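Local coordinates for SspB protein (Streptomyces clavuligerus, PDB 6JUF), which probably cuts DNA as a metal-binding nuclease component of a phosphorothioation-sensing bacterial defence system directed against phages, at residues L113-L118 / A242-R247; S4-A9 / S130-F135. One frame throughout, in Å; residues are numbered along the deposited sequence.

Read from the N terminus, the chain shows how a few interactions between residues remote in sequence can join distant parts of a helix-rich fold. Helix 5-9 comes first and meets helix 129-137 in contact 2, closing a loop of 120 residues. Within that loop lies helix 107-118, whose C-terminal half starts contact 1; its partner, the end of helix 231-243, arrives 123 residues later. The two closures therefore cross, since their segments alternate along the chain. Helices 107-118 and 129-137 are consecutive and pack directly, H114 against F135 and L117 against W131. Through this pair the N-terminal helix is tied to the region around helix 231-243, with the contact centres about 14 Å apart.

Contact 1 of 2, residues L113-L118 / A242-R247; sequences LHWWLL and AARTTR
R244 reaches across to W115 and L118 of helix 107-118, an instance of one long side chain bridging backbones that stay apart: the nearest CA atoms, those of L118 and R244, are 13.1 Å from each other. At the start of this second segment, the carbonyl of A242 takes the backbone N-H groups of both T245 and T246. R244 follows and points at helix 107-118. With its chain extended from CG to NE (chi2 180°, chi3 -177°), it carries the guanidinium to the far helix. There NH2 of R244 comes within 4.0 Å of CZ2 of W115; the indole and guanidinium planes are 37° apart, so the approach is oblique and no flat stack forms. The indole arrives from the opposite direction, its NE1 hydrogen-bonded to D240, four residues before R244. A water completes the bridge. It lies in plane at the guanidinium edge, accepts from R244 NH2 at 2.9 Å and donates to L118 O at 2.7 Å. Beyond R244, T246 turns its hydroxyl to the backbone of N248. The chemistry implies a small join in which the guanidinium packs obliquely by the indole and is linked by one water to the last carbonyl of helix 107-118, where the partial negative charge of the helix end would probably suit the cation.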
loop_
_atom_site.group_PDB
_atom_site.type_symbol
_atom_site.label_atom_id
_atom_site.label_comp_id
_atom_site.label_asym_id
_atom_site.label_seq_id
_atom_site.Cartn_x
_atom_site.Cartn_y
_atom_site.Cartn_z
ATOM N N LEU B 113 -4.248 -11.861 5.073
ATOM C CA LEU B 113 -2.945 -11.805 5.766
ATOM C C LEU B 113 -3.116 -11.536 7.254
ATOM O O LEU B 113 -2.439 -12.132 8.080
ATOM C CB LEU B 113 -1.998 -10.785 5.106
ATOM C CG LEU B 113 -1.359 -11.327 3.786
ATOM C CD1 LEU B 113 -0.810 -10.132 2.999
ATOM C CD2 LEU B 113 -0.292 -12.373 4.068
ATOM N N HIS B 114 -4.059 -10.628 7.595
ATOM C CA HIS B 114 -4.378 -10.327 8.988
ATOM C C HIS B 114 -4.864 -11.580 9.713
ATOM O O HIS B 114 -4.406 -11.917 10.813
ATOM C CB HIS B 114 -5.412 -9.178 9.036
ATOM C CG HIS B 114 -5.899 -8.899 10.405
ATOM N ND1 HIS B 114 -7.180 -9.180 10.837
ATOM C CD2 HIS B 114 -5.234 -8.337 11.479
ATOM C CE1 HIS B 114 -7.282 -8.784 12.141
ATOM N NE2 HIS B 114 -6.084 -8.313 12.523
ATOM N N TRP B 115 -5.737 -12.341 9.041
ATOM C CA TRP B 115 -6.209 -13.609 9.583
ATOM C C TRP B 115 -5.023 -14.568 9.817
ATOM O O TRP B 115 -4.902 -15.197 10.877
ATOM C CB TRP B 115 -7.225 -14.209 8.595
ATOM C CG TRP B 115 -7.738 -15.570 9.070
ATOM C CD1 TRP B 115 -7.411 -16.837 8.550
ATOM C CD2 TRP B 115 -8.626 -15.837 10.228
ATOM N NE1 TRP B 115 -8.045 -17.823 9.237
ATOM C CE2 TRP B 115 -8.823 -17.287 10.261
ATOM C CE3 TRP B 115 -9.321 -15.022 11.146
ATOM C CZ2 TRP B 115 -9.579 -17.904 11.247
ATOM C CZ3 TRP B 115 -10.080 -15.676 12.123
ATOM C CH2 TRP B 115 -10.185 -17.093 12.163
ATOM N N TRP B 116 -4.090 -14.613 8.836
ATOM C CA TRP B 116 -2.943 -15.511 8.989
ATOM C C TRP B 116 -2.011 -15.117 10.095
ATOM O O TRP B 116 -1.493 -15.968 10.802
ATOM C CB TRP B 116 -2.156 -15.650 7.703
ATOM C CG TRP B 116 -2.916 -16.441 6.646
ATOM C CD1 TRP B 116 -4.103 -17.213 6.810
ATOM C CD2 TRP B 116 -2.553 -16.585 5.230
ATOM N NE1 TRP B 116 -4.477 -17.779 5.602
ATOM C CE2 TRP B 116 -3.605 -17.429 4.609
ATOM C CE3 TRP B 116 -1.541 -16.079 4.426
ATOM C CZ2 TRP B 116 -3.569 -17.769 3.237
ATOM C CZ3 TRP B 116 -1.507 -16.435 3.077
ATOM C CH2 TRP B 116 -2.524 -17.232 2.469
ATOM N N LEU B 117 -1.905 -13.797 10.335
ATOM C CA LEU B 117 -1.021 -13.294 11.395
ATOM C C LEU B 117 -1.552 -13.781 12.785
ATOM O O LEU B 117 -0.793 -14.153 13.646
ATOM C CB LEU B 117 -0.955 -11.761 11.373
ATOM C CG LEU B 117 -0.101 -11.090 12.466
ATOM C CD1 LEU B 117 1.397 -11.569 12.451
ATOM C CD2 LEU B 117 -0.158 -9.583 12.348
ATOM N N LEU B 118 -2.866 -13.767 12.924
ATOM C CA LEU B 118 -3.537 -14.116 14.195
ATOM C C LEU B 118 -3.699 -15.631 14.349
ATOM O O LEU B 118 -3.941 -16.156 15.424
ATOM C CB LEU B 118 -4.892 -13.406 14.281
ATOM C CG LEU B 118 -4.891 -11.894 14.417
ATOM C CD1 LEU B 118 -6.310 -11.387 14.278
ATOM C CD2 LEU B 118 -4.250 -11.446 15.739
ATOM N N ALA B 242 -13.020 -23.577 12.272
ATOM C CA ALA B 242 -13.587 -24.866 12.610
ATOM C C ALA B 242 -12.564 -25.998 12.460
ATOM O O ALA B 242 -12.506 -26.923 13.267
ATOM C CB ALA B 242 -14.828 -25.108 11.762
ATOM N N ALA B 243 -11.764 -25.903 11.391
ATOM C CA ALA B 243 -10.735 -26.877 11.056
ATOM C C ALA B 243 -9.641 -27.068 12.125
ATOM O O ALA B 243 -8.962 -28.059 12.120
ATOM C CB ALA B 243 -10.116 -26.555 9.709
ATOM N N ARG B 244 -9.492 -26.084 13.003
ATOM C CA ARG B 244 -8.550 -26.190 14.087
ATOM C C ARG B 244 -8.884 -27.388 14.969
ATOM O O ARG B 244 -7.987 -27.951 15.544
ATOM C CB ARG B 244 -8.600 -24.916 14.941
ATOM C CG ARG B 244 -8.129 -23.702 14.184
ATOM C CD ARG B 244 -8.216 -22.491 15.123
ATOM N NE ARG B 244 -7.843 -21.233 14.426
ATOM C CZ ARG B 244 -7.503 -20.102 15.028
ATOM N NH1 ARG B 244 -7.532 -19.955 16.377
ATOM N NH2 ARG B 244 -7.143 -19.050 14.250
ATOM N N THR B 245 -10.158 -27.775 15.048
ATOM C CA THR B 245 -10.560 -28.808 16.012
ATOM C C THR B 245 -11.245 -29.993 15.321
ATOM O O THR B 245 -11.506 -31.019 15.938
ATOM C CB THR B 245 -11.451 -28.254 17.138
ATOM O OG1 THR B 245 -12.602 -27.630 16.564
ATOM C CG2 THR B 245 -10.709 -27.242 17.981
ATOM N N THR B 246 -11.551 -29.877 14.033
ATOM C CA THR B 246 -12.096 -31.072 13.367
ATOM C C THR B 246 -11.700 -31.233 11.921
ATOM O O THR B 246 -11.528 -30.253 11.199
ATOM C CB THR B 246 -13.622 -31.221 13.527
ATOM O OG1 THR B 246 -14.035 -32.476 12.952
ATOM C CG2 THR B 246 -14.390 -30.102 12.890
ATOM N N ARG B 247 -11.597 -32.484 11.503
ATOM C CA ARG B 247 -11.103 -32.857 10.188
ATOM C C ARG B 247 -12.267 -33.449 9.370
ATOM O O ARG B 247 -12.113 -33.877 8.201
ATOM C CB ARG B 247 -9.992 -33.909 10.391
ATOM C CG ARG B 247 -9.060 -34.096 9.216
ATOM C CD ARG B 247 -8.088 -35.257 9.422
ATOM N NE ARG B 247 -7.448 -35.226 10.741
ATOM C CZ ARG B 247 -6.346 -34.530 11.053
ATOM N NH1 ARG B 247 -5.725 -33.781 10.144
ATOM N NH2 ARG B 247 -5.861 -34.585 12.289
HETATM O O HOH W 1 -6.328 -17.092 16.154
#

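Contact 2 of 2, residues S4-A9 / S130-F135; sequences SRLAEA and SWYVAF
A9 sets its methyl squarely on the ring of Y132, an example of an alanine methyl packed on an aromatic face. A9 CB stands 3.6 Å from the centroid of the Y132 ring and 11° off the normal, a CH-pi contact in which the methyl lies over the ring centre, slightly nearer CZ than CG. Y132 holds its CG anti to the backbone N (chi1 -170°), which sends the ring out toward helix 5-9. Next to this stack, L6 forks over V133: CD1 and CD2 of L6 each lie 3.7 Å from CG2 of V133, so the CG2 methyl of V133 sits against both branches of L6, and the two side chains cross at about a right angle. L6 CD1 also approaches Y132 CD1 obliquely at 4.1 Å, joining the two groups into one apolar patch. The motif is a helix-helix crossing between the short N-terminal helix and helix 129-137, whose segment axes run 10.3 Å apart at closest with 128° between their directions. Helix 145-159 covers this side, with H155 against L6 and I152 against V133, while the Y132 ring also meets that of H136. The solvent side is looser. R5 and E8 are exposed; R5 makes no close contact with 130-135, and its NH1 forms a salt bridge with OD2 of D3, outside both segments. S4, just before the helix at the N-cap position, makes no side-chain capping bond; its OG gives a weak hydrogen bond to E8 OE1, 3.1 Å long.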
loop_
_atom_site.group_PDB
_atom_site.type_symbol
_atom_site.label_atom_id
_atom_site.label_comp_id
_atom_site.label_asym_id
_atom_site.label_seq_id
_atom_site.Cartn_x
_atom_site.Cartn_y
_atom_site.Cartn_z
ATOM N N SER B 4 -4.194 -19.729 30.705
ATOM C CA SER B 4 -3.067 -19.928 29.809
ATOM C C SER B 4 -3.447 -19.878 28.321
ATOM O O SER B 4 -2.817 -20.524 27.500
ATOM C CB SER B 4 -2.371 -21.244 30.126
ATOM O OG SER B 4 -3.091 -22.325 29.565
ATOM N N ARG B 5 -4.489 -19.135 27.995
ATOM C CA ARG B 5 -4.977 -19.065 26.630
ATOM C C ARG B 5 -3.875 -18.560 25.703
ATOM O O ARG B 5 -3.711 -19.033 24.562
ATOM C CB ARG B 5 -6.199 -18.168 26.527
ATOM C CG ARG B 5 -7.487 -18.851 27.005
ATOM C CD ARG B 5 -8.179 -17.978 28.007
ATOM N NE ARG B 5 -9.221 -17.160 27.424
ATOM C CZ ARG B 5 -9.569 -15.960 27.892
ATOM N NH1 ARG B 5 -8.918 -15.424 28.919
ATOM N NH2 ARG B 5 -10.543 -15.282 27.305
ATOM N N LEU B 6 -3.094 -17.621 26.201
ATOM C CA LEU B 6 -2.122 -16.975 25.316
ATOM C C LEU B 6 -1.011 -17.981 24.932
ATOM O O LEU B 6 -0.617 -18.087 23.751
ATOM C CB LEU B 6 -1.540 -15.708 25.976
ATOM C CG LEU B 6 -0.526 -14.958 25.062
ATOM C CD1 LEU B 6 -1.131 -14.518 23.700
ATOM C CD2 LEU B 6 0.122 -13.766 25.766
ATOM N N ALA B 7 -0.503 -18.729 25.911
ATOM C CA ALA B 7 0.473 -19.769 25.601
ATOM C C ALA B 7 -0.047 -20.795 24.604
ATOM O O ALA B 7 0.700 -21.312 23.782
ATOM C CB ALA B 7 0.893 -20.467 26.895
ATOM N N GLU B 8 -1.317 -21.154 24.705
ATOM C CA GLU B 8 -1.848 -22.161 23.824
ATOM C C GLU B 8 -1.963 -21.643 22.390
ATOM O O GLU B 8 -1.809 -22.400 21.421
ATOM C CB GLU B 8 -3.169 -22.656 24.347
ATOM C CG GLU B 8 -3.016 -23.336 25.695
ATOM C CD GLU B 8 -4.322 -23.923 26.166
ATOM O OE1 GLU B 8 -4.719 -23.609 27.308
ATOM O OE2 GLU B 8 -4.947 -24.686 25.379
ATOM N N ALA B 9 -2.209 -20.349 22.281
ATOM C CA ALA B 9 -2.434 -19.712 20.996
ATOM C C ALA B 9 -1.114 -19.330 20.323
ATOM O O ALA B 9 -1.004 -19.347 19.080
ATOM C CB ALA B 9 -3.308 -18.469 21.146
ATOM N N SER B 130 1.184 -10.484 21.154
ATOM C CA SER B 130 0.620 -9.156 21.513
ATOM C C SER B 130 -0.599 -8.838 20.683
ATOM O O SER B 130 -1.607 -8.298 21.193
ATOM C CB SER B 130 1.652 -8.030 21.456
ATOM O OG SER B 130 2.567 -8.183 22.524
ATOM N N TRP B 131 -0.505 -9.168 19.399
ATOM C CA TRP B 131 -1.688 -9.015 18.510
ATOM C C TRP B 131 -2.827 -9.911 18.916
ATOM O O TRP B 131 -4.002 -9.489 18.910
ATOM C CB TRP B 131 -1.300 -9.391 17.069
ATOM C CG TRP B 131 -0.631 -8.253 16.285
ATOM C CD1 TRP B 131 -1.176 -7.597 15.210
ATOM C CD2 TRP B 131 0.732 -7.715 16.437
ATOM N NE1 TRP B 131 -0.276 -6.687 14.666
ATOM C CE2 TRP B 131 0.893 -6.702 15.402
ATOM C CE3 TRP B 131 1.820 -7.976 17.306
ATOM C CZ2 TRP B 131 2.078 -5.968 15.259
ATOM C CZ3 TRP B 131 2.985 -7.227 17.176
ATOM C CH2 TRP B 131 3.120 -6.231 16.199
ATOM N N TYR B 132 -2.508 -11.160 19.229
ATOM C CA TYR B 132 -3.527 -12.111 19.716
ATOM C C TYR B 132 -4.239 -11.579 20.995
ATOM O O TYR B 132 -5.455 -11.573 21.065
ATOM C CB TYR B 132 -2.935 -13.531 19.933
ATOM C CG TYR B 132 -4.060 -14.504 20.195
ATOM C CD1 TYR B 132 -4.542 -14.720 21.499
ATOM C CD2 TYR B 132 -4.615 -15.248 19.144
ATOM C CE1 TYR B 132 -5.582 -15.618 21.723
ATOM C CE2 TYR B 132 -5.676 -16.125 19.367
ATOM C CZ TYR B 132 -6.156 -16.280 20.641
ATOM O OH TYR B 132 -7.177 -17.150 20.859
ATOM N N VAL B 133 -3.497 -11.069 21.976
ATOM C CA VAL B 133 -4.149 -10.465 23.163
ATOM C C VAL B 133 -5.036 -9.297 22.717
ATOM O O VAL B 133 -6.189 -9.192 23.124
ATOM C CB VAL B 133 -3.101 -9.945 24.188
ATOM C CG1 VAL B 133 -3.849 -9.241 25.364
ATOM C CG2 VAL B 133 -2.285 -11.117 24.736
ATOM N N ALA B 134 -4.482 -8.380 21.887
ATOM C CA ALA B 134 -5.181 -7.124 21.533
ATOM C C ALA B 134 -6.516 -7.433 20.870
ATOM O O ALA B 134 -7.526 -6.840 21.187
ATOM C CB ALA B 134 -4.331 -6.200 20.622
ATOM N N PHE B 135 -6.505 -8.362 19.922
ATOM C CA PHE B 135 -7.757 -8.700 19.210
ATOM C C PHE B 135 -8.647 -9.662 19.967
ATOM O O PHE B 135 -9.906 -9.485 19.892
ATOM C CB PHE B 135 -7.466 -9.229 17.804
ATOM C CG PHE B 135 -7.087 -8.133 16.841
ATOM C CD1 PHE B 135 -8.054 -7.560 16.035
ATOM C CD2 PHE B 135 -5.774 -7.650 16.775
ATOM C CE1 PHE B 135 -7.730 -6.523 15.144
ATOM C CE2 PHE B 135 -5.449 -6.628 15.873
ATOM C CZ PHE B 135 -6.418 -6.024 15.105
#